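Local coordinates for protein polymerase X (PDB 2W9M) that probably extends DNA by adding deoxyribonucleotides from their triphosphates, as a family X DNA polymerase that also carries a zinc-binding PHP domain, at residues A[296-304]-A[312-321]; A[180-190]-A[243-252]. All coordinates share one frame; numbering follows the deposited sequence.

How the contacts relate
Contact 2 (180-190 with 243-252) comes first along the chain and closes before contact 1 (296-304 with 312-321) opens; their centres lie about 17 Å apart, on the same side of the chain's centre. Contact 2 joins the mixed polymerase sheet to helix 243-249, and contact 1 folds the loop between helix 287-293 and strand 329-333 back on itself. Both touch helix 287-293. They also meet directly, through a probable hydrogen bond of 2.7 Å from Arg304 NH1 to Ser251 OG and through packing of Ala301 on Arg190. Contact 1 thus sets the start of the linker toward the PHP region against the polymerase part, away from the zinc sites.

Contact 1 of 2, residues A[296-304]-A[312-321]; sequences LPFRPAEYR and WQTLPDPAEL
The indole of Trp312 is covered on both faces: CG of Arg299 lies over one, CG of Gln313 over the other. Arg299 continues along the indole, so that its guanidinium also rests flat on the ring, centres 4.2 Å apart and planes at 8°, a parallel cation-pi stack. Having CG anti to the backbone N (chi1 -179°) and an extended chain lets Arg299 run its methylenes across the ring, with CD 3.4 Å from Trp312 NE1. NE and NH2 both grip Tyr303 O in the guanidinium plane, and NH2 also pairs with Asp309, which fixes the rotation of the group. An alanine at this position is likely to uncover one indole face and leave Tyr303 O and Asp309 without their charged mate.

Tyr303 has CD1 of Leu315 over one ring face, a CH-pi contact 3.9 Å from the centroid. At its edge, OH donates to Pro316 O at 2.9 Å, satisfying the polar end of a buried ring. Leu321, running in from the opposite direction to Tyr303, brings CD1 to 3.3 Å from Tyr303 OH. The rigid, apolar rings of Pro300 and Pro318 pack on each other at about a right angle, CG to CG 3.6 Å.

The arrangement is an irregular loop folded on itself, built on aromatic and proline contacts; 296-304 falls in the polymerase beta-type thumb region, and the loop leads on toward the PHP part, whose Arg534 pairs with Glu302.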
loop_
_atom_site.group_PDB
_atom_site.type_symbol
_atom_site.label_atom_id
_atom_site.label_comp_id
_atom_site.label_asym_id
_atom_site.label_seq_id
_atom_site.Cartn_x
_atom_site.Cartn_y
_atom_site.Cartn_z
ATOM N N LEU A 296 28.960 13.581 -17.656
ATOM C CA LEU A 296 27.551 13.767 -17.339
ATOM C C LEU A 296 27.355 13.937 -15.839
ATOM O O LEU A 296 28.114 13.382 -15.040
ATOM C CB LEU A 296 26.735 12.567 -17.827
ATOM C CG LEU A 296 26.020 12.689 -19.173
ATOM C CD1 LEU A 296 26.684 13.719 -20.069
ATOM C CD2 LEU A 296 25.931 11.329 -19.862
ATOM N N PRO A 297 26.343 14.724 -15.451
ATOM C CA PRO A 297 25.952 14.858 -14.042
ATOM C C PRO A 297 25.323 13.563 -13.545
ATOM O O PRO A 297 24.527 12.958 -14.264
ATOM C CB PRO A 297 24.893 15.963 -14.085
ATOM C CG PRO A 297 24.373 15.915 -15.502
ATOM C CD PRO A 297 25.604 15.664 -16.309
ATOM N N PHE A 298 25.676 13.136 -12.337
ATOM C CA PHE A 298 25.122 11.906 -11.788
ATOM C C PHE A 298 23.617 12.034 -11.635
ATOM O O PHE A 298 23.125 13.016 -11.079
ATOM C CB PHE A 298 25.755 11.569 -10.437
ATOM C CG PHE A 298 25.369 10.217 -9.911
ATOM C CD1 PHE A 298 26.156 9.107 -10.165
ATOM C CD2 PHE A 298 24.216 10.053 -9.166
ATOM C CE1 PHE A 298 25.804 7.856 -9.685
ATOM C CE2 PHE A 298 23.858 8.805 -8.678
ATOM C CZ PHE A 298 24.652 7.706 -8.942
ATOM N N ARG A 299 22.892 11.040 -12.140
ATOM C CA ARG A 299 21.433 11.031 -12.081
ATOM C C ARG A 299 20.952 9.919 -11.152
ATOM O O ARG A 299 21.022 8.736 -11.499
ATOM C CB ARG A 299 20.845 10.856 -13.484
ATOM C CG ARG A 299 19.328 10.862 -13.559
ATOM C CD ARG A 299 18.865 10.909 -15.013
ATOM N NE ARG A 299 17.411 10.850 -15.147
ATOM C CZ ARG A 299 16.764 10.872 -16.311
ATOM N NH1 ARG A 299 17.442 10.951 -17.446
ATOM N NH2 ARG A 299 15.440 10.813 -16.343
ATOM N N PRO A 300 20.462 10.299 -9.960
ATOM C CA PRO A 300 20.047 9.353 -8.915
ATOM C C PRO A 300 18.974 8.385 -9.411
ATOM O O PRO A 300 18.101 8.788 -10.180
ATOM C CB PRO A 300 19.472 10.264 -7.824
ATOM C CG PRO A 300 20.088 11.602 -8.073
ATOM C CD PRO A 300 20.247 11.700 -9.557
ATOM N N ALA A 301 19.039 7.131 -8.971
ATOM C CA ALA A 301 18.092 6.108 -9.413
ATOM C C ALA A 301 16.641 6.523 -9.185
ATOM O O ALA A 301 15.742 6.064 -9.891
ATOM C CB ALA A 301 18.380 4.777 -8.724
ATOM N N GLU A 302 16.418 7.388 -8.199
ATOM C CA GLU A 302 15.075 7.876 -7.905
ATOM C C GLU A 302 14.503 8.684 -9.064
ATOM O O GLU A 302 13.286 8.772 -9.221
ATOM C CB GLU A 302 15.067 8.748 -6.646
ATOM C CG GLU A 302 15.498 8.049 -5.373
ATOM C CD GLU A 302 16.931 8.361 -4.989
ATOM O OE1 GLU A 302 17.786 8.460 -5.896
ATOM O OE2 GLU A 302 17.200 8.508 -3.777
ATOM N N TYR A 303 15.387 9.276 -9.869
ATOM C CA TYR A 303 14.971 10.196 -10.928
ATOM C C TYR A 303 15.127 9.639 -12.343
ATOM O O TYR A 303 15.222 10.404 -13.302
ATOM C CB TYR A 303 15.747 11.511 -10.824
ATOM C CG TYR A 303 15.574 12.240 -9.512
ATOM C CD1 TYR A 303 16.615 12.983 -8.966
ATOM C CD2 TYR A 303 14.374 12.185 -8.817
ATOM C CE1 TYR A 303 16.459 13.655 -7.768
ATOM C CE2 TYR A 303 14.209 12.853 -7.613
ATOM C CZ TYR A 303 15.252 13.583 -7.095
ATOM O OH TYR A 303 15.085 14.243 -5.901
ATOM N N ARG A 304 15.142 8.316 -12.480
ATOM C CA ARG A 304 15.387 7.697 -13.782
ATOM C C ARG A 304 14.126 7.203 -14.482
ATOM O O ARG A 304 14.179 6.258 -15.265
ATOM C CB ARG A 304 16.404 6.562 -13.658
ATOM C CG ARG A 304 17.754 7.019 -13.142
ATOM C CD ARG A 304 18.734 5.866 -13.015
ATOM N NE ARG A 304 19.948 6.285 -12.323
ATOM C CZ ARG A 304 20.971 5.483 -12.044
ATOM N NH1 ARG A 304 20.936 4.206 -12.404
ATOM N NH2 ARG A 304 22.031 5.963 -11.404
ATOM N N TRP A 312 14.482 16.499 -13.651
ATOM C CA TRP A 312 15.254 15.943 -12.536
ATOM C C TRP A 312 16.384 16.794 -11.934
ATOM O O TRP A 312 16.786 16.546 -10.796
ATOM C CB TRP A 312 15.741 14.521 -12.855
ATOM C CG TRP A 312 16.985 14.451 -13.675
ATOM C CD1 TRP A 312 17.068 14.314 -15.030
ATOM C CD2 TRP A 312 18.330 14.493 -13.192
ATOM N NE1 TRP A 312 18.382 14.276 -15.422
ATOM C CE2 TRP A 312 19.180 14.386 -14.312
ATOM C CE3 TRP A 312 18.902 14.621 -11.922
ATOM C CZ2 TRP A 312 20.569 14.401 -14.203
ATOM C CZ3 TRP A 312 20.279 14.632 -11.812
ATOM C CH2 TRP A 312 21.099 14.523 -12.947
ATOM N N GLN A 313 16.890 17.785 -12.670
ATOM C CA GLN A 313 17.959 18.650 -12.153
ATOM C C GLN A 313 17.400 19.811 -11.323
ATOM O O GLN A 313 18.145 20.576 -10.704
ATOM C CB GLN A 313 18.842 19.163 -13.289
ATOM C CG GLN A 313 19.306 18.063 -14.225
ATOM C CD GLN A 313 20.606 18.394 -14.928
ATOM O OE1 GLN A 313 21.505 19.004 -14.345
ATOM N NE2 GLN A 313 20.720 17.978 -16.187
ATOM N N THR A 314 16.076 19.915 -11.314
ATOM C CA THR A 314 15.355 20.882 -10.497
ATOM C C THR A 314 15.099 20.323 -9.097
ATOM O O THR A 314 14.884 21.070 -8.143
ATOM C CB THR A 314 14.002 21.217 -11.154
ATOM O OG1 THR A 314 14.218 22.106 -12.255
ATOM C CG2 THR A 314 13.060 21.868 -10.163
ATOM N N LEU A 315 15.141 18.999 -8.983
ATOM C CA LEU A 315 14.781 18.314 -7.746
ATOM C C LEU A 315 15.946 18.211 -6.765
ATOM O O LEU A 315 17.113 18.271 -7.165
ATOM C CB LEU A 315 14.234 16.921 -8.065
ATOM C CG LEU A 315 13.086 16.913 -9.072
ATOM C CD1 LEU A 315 12.703 15.491 -9.434
ATOM C CD2 LEU A 315 11.893 17.677 -8.522
ATOM N N PRO A 316 15.626 18.047 -5.471
ATOM C CA PRO A 316 16.612 18.007 -4.384
ATOM C C PRO A 316 17.625 16.877 -4.529
ATOM O O PRO A 316 17.353 15.862 -5.174
ATOM C CB PRO A 316 15.750 17.768 -3.138
ATOM C CG PRO A 316 14.401 18.251 -3.511
ATOM C CD PRO A 316 14.248 17.937 -4.963
ATOM N N ASP A 317 18.795 17.071 -3.928
ATOM C CA ASP A 317 19.800 16.025 -3.824
ATOM C C ASP A 317 19.210 14.907 -2.975
ATOM O O ASP A 317 18.484 15.170 -2.018
ATOM C CB ASP A 317 21.072 16.593 -3.177
ATOM C CG ASP A 317 22.182 15.565 -3.039
ATOM O OD1 ASP A 317 22.033 14.622 -2.232
ATOM O OD2 ASP A 317 23.220 15.717 -3.720
ATOM N N PRO A 318 19.503 13.652 -3.333
ATOM C CA PRO A 318 18.968 12.504 -2.598
ATOM C C PRO A 318 19.126 12.639 -1.083
ATOM O O PRO A 318 18.231 12.235 -0.337
ATOM C CB PRO A 318 19.812 11.343 -3.122
ATOM C CG PRO A 318 20.152 11.747 -4.511
ATOM C CD PRO A 318 20.330 13.239 -4.479
ATOM N N ALA A 319 20.242 13.207 -0.641
ATOM C CA ALA A 319 20.525 13.344 0.786
ATOM C C ALA A 319 19.597 14.334 1.492
ATOM O O ALA A 319 19.594 14.418 2.720
ATOM C CB ALA A 319 21.979 13.729 1.002
ATOM N N GLU A 320 18.811 15.076 0.717
ATOM C CA GLU A 320 17.854 16.031 1.276
ATOM C C GLU A 320 16.438 15.461 1.331
ATOM O O GLU A 320 15.572 16.012 2.005
ATOM C CB GLU A 320 17.833 17.320 0.451
ATOM C CG GLU A 320 19.157 18.055 0.374
ATOM C CD GLU A 320 19.107 19.232 -0.587
ATOM O OE1 GLU A 320 18.790 19.027 -1.782
ATOM O OE2 GLU A 320 19.385 20.367 -0.144
ATOM N N LEU A 321 16.207 14.363 0.617
ATOM C CA LEU A 321 14.867 13.793 0.497
ATOM C C LEU A 321 14.419 13.048 1.759
ATOM O O LEU A 321 15.242 12.609 2.565
ATOM C CB LEU A 321 14.783 12.871 -0.723
ATOM C CG LEU A 321 15.039 13.510 -2.094
ATOM C CD1 LEU A 321 15.060 12.453 -3.182
ATOM C CD2 LEU A 321 14.004 14.569 -2.411
#

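Contact 2 of 2, residues A[180-190]-A[243-252]; sequences LSPAPAGDVRR and RGALDLLRSG
Gly186 N donates to Arg250 O at 2.7 Å, tying the start of helix 186-190 to the turn that ends helix 243-249, and the two chains come so near here that Gly186 CA makes a CH...O contact of 3.2 Å with Ser251 O. Glycine suits the place, since its phi is positive, with psi near -131°, and its CA lies so close to that carbonyl. Ala185, with only a methyl group, sets CB 3.5 Å from Arg250 O.

Arg190 swings CG between its backbone N and carbonyl carbon (chi1 58°), which brings NH1 to a weak bond with Ser251 O. The same nitrogen makes a salt bridge of 2.9 Å with Asp187 OD1, and NE pairs with Glu305, so the group is held from several sides. Arg189 is extended, its NH1 donating to a water that in turn donates to Asp247 O and Arg250 O. These carbonyls belong to the C-terminal end of a helix, where a positive charge is probably welcome; NH2 pairs with Glu287.

At the far end Arg243, bent at chi2 and chi3, hydrogen-bonds through NH2 to Ser181 O from above the carbonyl plane, though the modelled 2.5 Å is doubtfully short; NH1 makes a salt bridge with Asp247 OD2 one helical turn on. The long side chain spans the distance between helix 243-249 and the loop leading into strand 183-184.

Gly186-Asp187-Val188-Arg189-Arg190 resembles the Gly-Ser-x-Arg-Arg motif of family X palms, with aspartate in place of serine, and the cis peptide before Gly252 recalls the one in polymerase beta; in that relative both elements line the nucleotide pocket.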
loop_
_atom_site.group_PDB
_atom_site.type_symbol
_atom_site.label_atom_id
_atom_site.label_comp_id
_atom_site.label_asym_id
_atom_site.label_seq_id
_atom_site.Cartn_x
_atom_site.Cartn_y
_atom_site.Cartn_z
ATOM N N LEU A 180 28.886 -11.912 -3.619
ATOM C CA LEU A 180 28.870 -11.410 -4.989
ATOM C C LEU A 180 28.399 -9.961 -5.007
ATOM O O LEU A 180 28.118 -9.400 -6.063
ATOM C CB LEU A 180 27.973 -12.277 -5.876
ATOM C CG LEU A 180 28.172 -13.787 -5.747
ATOM C CD1 LEU A 180 27.313 -14.540 -6.754
ATOM C CD2 LEU A 180 29.640 -14.154 -5.915
ATOM N N SER A 181 28.310 -9.365 -3.822
ATOM C CA SER A 181 27.911 -7.963 -3.683
ATOM C C SER A 181 26.569 -7.636 -4.334
ATOM O O SER A 181 26.499 -6.768 -5.200
ATOM C CB SER A 181 28.995 -7.042 -4.244
ATOM O OG SER A 181 30.163 -7.094 -3.439
ATOM N N PRO A 182 25.492 -8.299 -3.879
ATOM C CA PRO A 182 24.160 -8.166 -4.483
ATOM C C PRO A 182 23.637 -6.740 -4.387
ATOM O O PRO A 182 24.041 -6.005 -3.486
ATOM C CB PRO A 182 23.284 -9.080 -3.619
ATOM C CG PRO A 182 24.233 -9.890 -2.780
ATOM C CD PRO A 182 25.452 -9.062 -2.621
ATOM N N ALA A 183 22.744 -6.365 -5.299
ATOM C CA ALA A 183 22.108 -5.052 -5.276
ATOM C C ALA A 183 20.817 -5.081 -6.084
ATOM O O ALA A 183 20.804 -5.567 -7.214
ATOM C CB ALA A 183 23.051 -3.990 -5.828
ATOM N N PRO A 184 19.720 -4.570 -5.504
ATOM C CA PRO A 184 18.452 -4.507 -6.239
ATOM C C PRO A 184 18.642 -3.789 -7.570
ATOM O O PRO A 184 19.446 -2.862 -7.653
ATOM C CB PRO A 184 17.552 -3.684 -5.312
ATOM C CG PRO A 184 18.106 -3.918 -3.949
ATOM C CD PRO A 184 19.595 -4.051 -4.131
ATOM N N ALA A 185 17.918 -4.215 -8.597
ATOM C CA ALA A 185 18.027 -3.576 -9.897
ATOM C C ALA A 185 16.650 -3.352 -10.493
ATOM O O ALA A 185 15.636 -3.725 -9.897
ATOM C CB ALA A 185 18.878 -4.417 -10.829
ATOM N N GLY A 186 16.621 -2.736 -11.669
ATOM C CA GLY A 186 15.387 -2.537 -12.399
ATOM C C GLY A 186 14.258 -1.951 -11.576
ATOM O O GLY A 186 14.435 -0.960 -10.868
ATOM N N ASP A 187 13.094 -2.581 -11.667
ATOM C CA ASP A 187 11.865 -2.015 -11.125
ATOM C C ASP A 187 11.843 -1.897 -9.600
ATOM O O ASP A 187 11.397 -0.881 -9.069
ATOM C CB ASP A 187 10.650 -2.791 -11.641
ATOM C CG ASP A 187 10.508 -2.710 -13.154
ATOM O OD1 ASP A 187 11.359 -2.057 -13.800
ATOM O OD2 ASP A 187 9.548 -3.294 -13.701
ATOM N N VAL A 188 12.330 -2.916 -8.896
ATOM C CA VAL A 188 12.347 -2.868 -7.434
ATOM C C VAL A 188 13.315 -1.805 -6.907
ATOM O O VAL A 188 13.043 -1.155 -5.897
ATOM C CB VAL A 188 12.660 -4.243 -6.796
ATOM C CG1 VAL A 188 11.836 -5.323 -7.462
ATOM C CG2 VAL A 188 14.136 -4.566 -6.905
ATOM N N ARG A 189 14.433 -1.617 -7.604
ATOM C CA ARG A 189 15.441 -0.647 -7.181
ATOM C C ARG A 189 14.954 0.805 -7.227
ATOM O O ARG A 189 15.388 1.633 -6.424
ATOM C CB ARG A 189 16.709 -0.776 -8.023
ATOM C CG ARG A 189 17.714 0.322 -7.733
ATOM C CD ARG A 189 18.855 0.323 -8.717
ATOM N NE ARG A 189 19.818 1.367 -8.390
ATOM C CZ ARG A 189 20.772 1.786 -9.215
ATOM N NH1 ARG A 189 20.891 1.247 -10.421
ATOM N NH2 ARG A 189 21.605 2.745 -8.833
ATOM N N ARG A 190 14.067 1.122 -8.166
ATOM C CA ARG A 190 13.591 2.495 -8.288
ATOM C C ARG A 190 12.144 2.687 -7.831
ATOM O O ARG A 190 11.583 3.776 -7.962
ATOM C CB ARG A 190 13.817 3.035 -9.702
ATOM C CG ARG A 190 13.154 2.242 -10.801
ATOM C CD ARG A 190 13.675 2.684 -12.160
ATOM N NE ARG A 190 12.601 2.747 -13.142
ATOM C CZ ARG A 190 12.130 1.694 -13.797
ATOM N NH1 ARG A 190 12.648 0.495 -13.579
ATOM N NH2 ARG A 190 11.143 1.843 -14.669
ATOM N N ARG A 243 30.853 -3.812 -13.484
ATOM C CA ARG A 243 29.684 -3.701 -12.615
ATOM C C ARG A 243 28.973 -2.356 -12.749
ATOM O O ARG A 243 27.751 -2.309 -12.862
ATOM C CB ARG A 243 30.052 -3.967 -11.152
ATOM C CG ARG A 243 28.962 -3.550 -10.168
ATOM C CD ARG A 243 27.672 -4.343 -10.375
ATOM N NE ARG A 243 27.659 -5.526 -9.532
ATOM C CZ ARG A 243 27.035 -5.602 -8.362
ATOM N NH1 ARG A 243 26.345 -4.568 -7.893
ATOM N NH2 ARG A 243 27.098 -6.717 -7.659
ATOM N N GLY A 244 29.738 -1.268 -12.746
ATOM C CA GLY A 244 29.163 0.062 -12.855
ATOM C C GLY A 244 28.271 0.238 -14.070
ATOM O O GLY A 244 27.231 0.887 -13.985
ATOM N N ALA A 245 28.678 -0.340 -15.200
ATOM C CA ALA A 245 27.924 -0.229 -16.448
ATOM C C ALA A 245 26.701 -1.133 -16.424
ATOM O O ALA A 245 25.630 -0.761 -16.902
ATOM C CB ALA A 245 28.805 -0.572 -17.642
ATOM N N LEU A 246 26.878 -2.332 -15.877
ATOM C CA LEU A 246 25.780 -3.268 -15.695
ATOM C C LEU A 246 24.680 -2.627 -14.850
ATOM O O LEU A 246 23.496 -2.778 -15.138
ATOM C CB LEU A 246 26.282 -4.544 -15.019
ATOM C CG LEU A 246 25.253 -5.653 -14.788
ATOM C CD1 LEU A 246 24.914 -6.334 -16.103
ATOM C CD2 LEU A 246 25.770 -6.664 -13.779
ATOM N N ASP A 247 25.082 -1.899 -13.812
ATOM C CA ASP A 247 24.129 -1.265 -12.910
ATOM C C ASP A 247 23.321 -0.178 -13.606
ATOM O O ASP A 247 22.129 -0.024 -13.349
ATOM C CB ASP A 247 24.839 -0.708 -11.678
ATOM C CG ASP A 247 25.339 -1.806 -10.750
ATOM O OD1 ASP A 247 25.106 -2.995 -11.061
ATOM O OD2 ASP A 247 25.961 -1.486 -9.712
ATOM N N LEU A 248 23.965 0.573 -14.493
ATOM C CA LEU A 248 23.264 1.599 -15.255
ATOM C C LEU A 248 22.270 0.969 -16.225
ATOM O O LEU A 248 21.110 1.373 -16.285
ATOM C CB LEU A 248 24.250 2.482 -16.022
ATOM C CG LEU A 248 24.967 3.575 -15.228
ATOM C CD1 LEU A 248 25.822 4.410 -16.159
ATOM C CD2 LEU A 248 23.966 4.458 -14.509
ATOM N N LEU A 249 22.729 -0.026 -16.978
ATOM C CA LEU A 249 21.889 -0.666 -17.988
ATOM C C LEU A 249 20.689 -1.403 -17.398
ATOM O O LEU A 249 19.632 -1.461 -18.020
ATOM C CB LEU A 249 22.715 -1.602 -18.876
ATOM C CG LEU A 249 23.658 -0.892 -19.851
ATOM C CD1 LEU A 249 24.679 -1.853 -20.404
ATOM C CD2 LEU A 249 22.878 -0.229 -20.979
ATOM N N ARG A 250 20.849 -1.954 -16.199
ATOM C CA ARG A 250 19.766 -2.685 -15.547
ATOM C C ARG A 250 18.963 -1.792 -14.593
ATOM O O ARG A 250 18.553 -2.236 -13.522
ATOM C CB ARG A 250 20.309 -3.896 -14.776
ATOM C CG ARG A 250 21.238 -4.817 -15.562
ATOM C CD ARG A 250 20.509 -5.626 -16.623
ATOM N NE ARG A 250 19.396 -6.386 -16.064
ATOM C CZ ARG A 250 18.754 -7.363 -16.701
ATOM N NH1 ARG A 250 19.120 -7.714 -17.924
ATOM N NH2 ARG A 250 17.748 -7.994 -16.109
ATOM N N SER A 251 18.731 -0.541 -14.985
ATOM C CA SER A 251 18.016 0.417 -14.137
ATOM C C SER A 251 16.481 0.426 -14.237
ATOM O O SER A 251 15.812 0.508 -13.206
ATOM C CB SER A 251 18.557 1.835 -14.335
ATOM O OG SER A 251 19.697 2.048 -13.530
ATOM N N GLY A 252 15.913 0.363 -15.444
ATOM C CA GLY A 252 16.659 0.259 -16.681
ATOM C C GLY A 252 15.931 0.753 -17.922
ATOM O O GLY A 252 16.015 1.933 -18.258
HETATM O O HOH W 1 20.504 -1.415 -11.438
#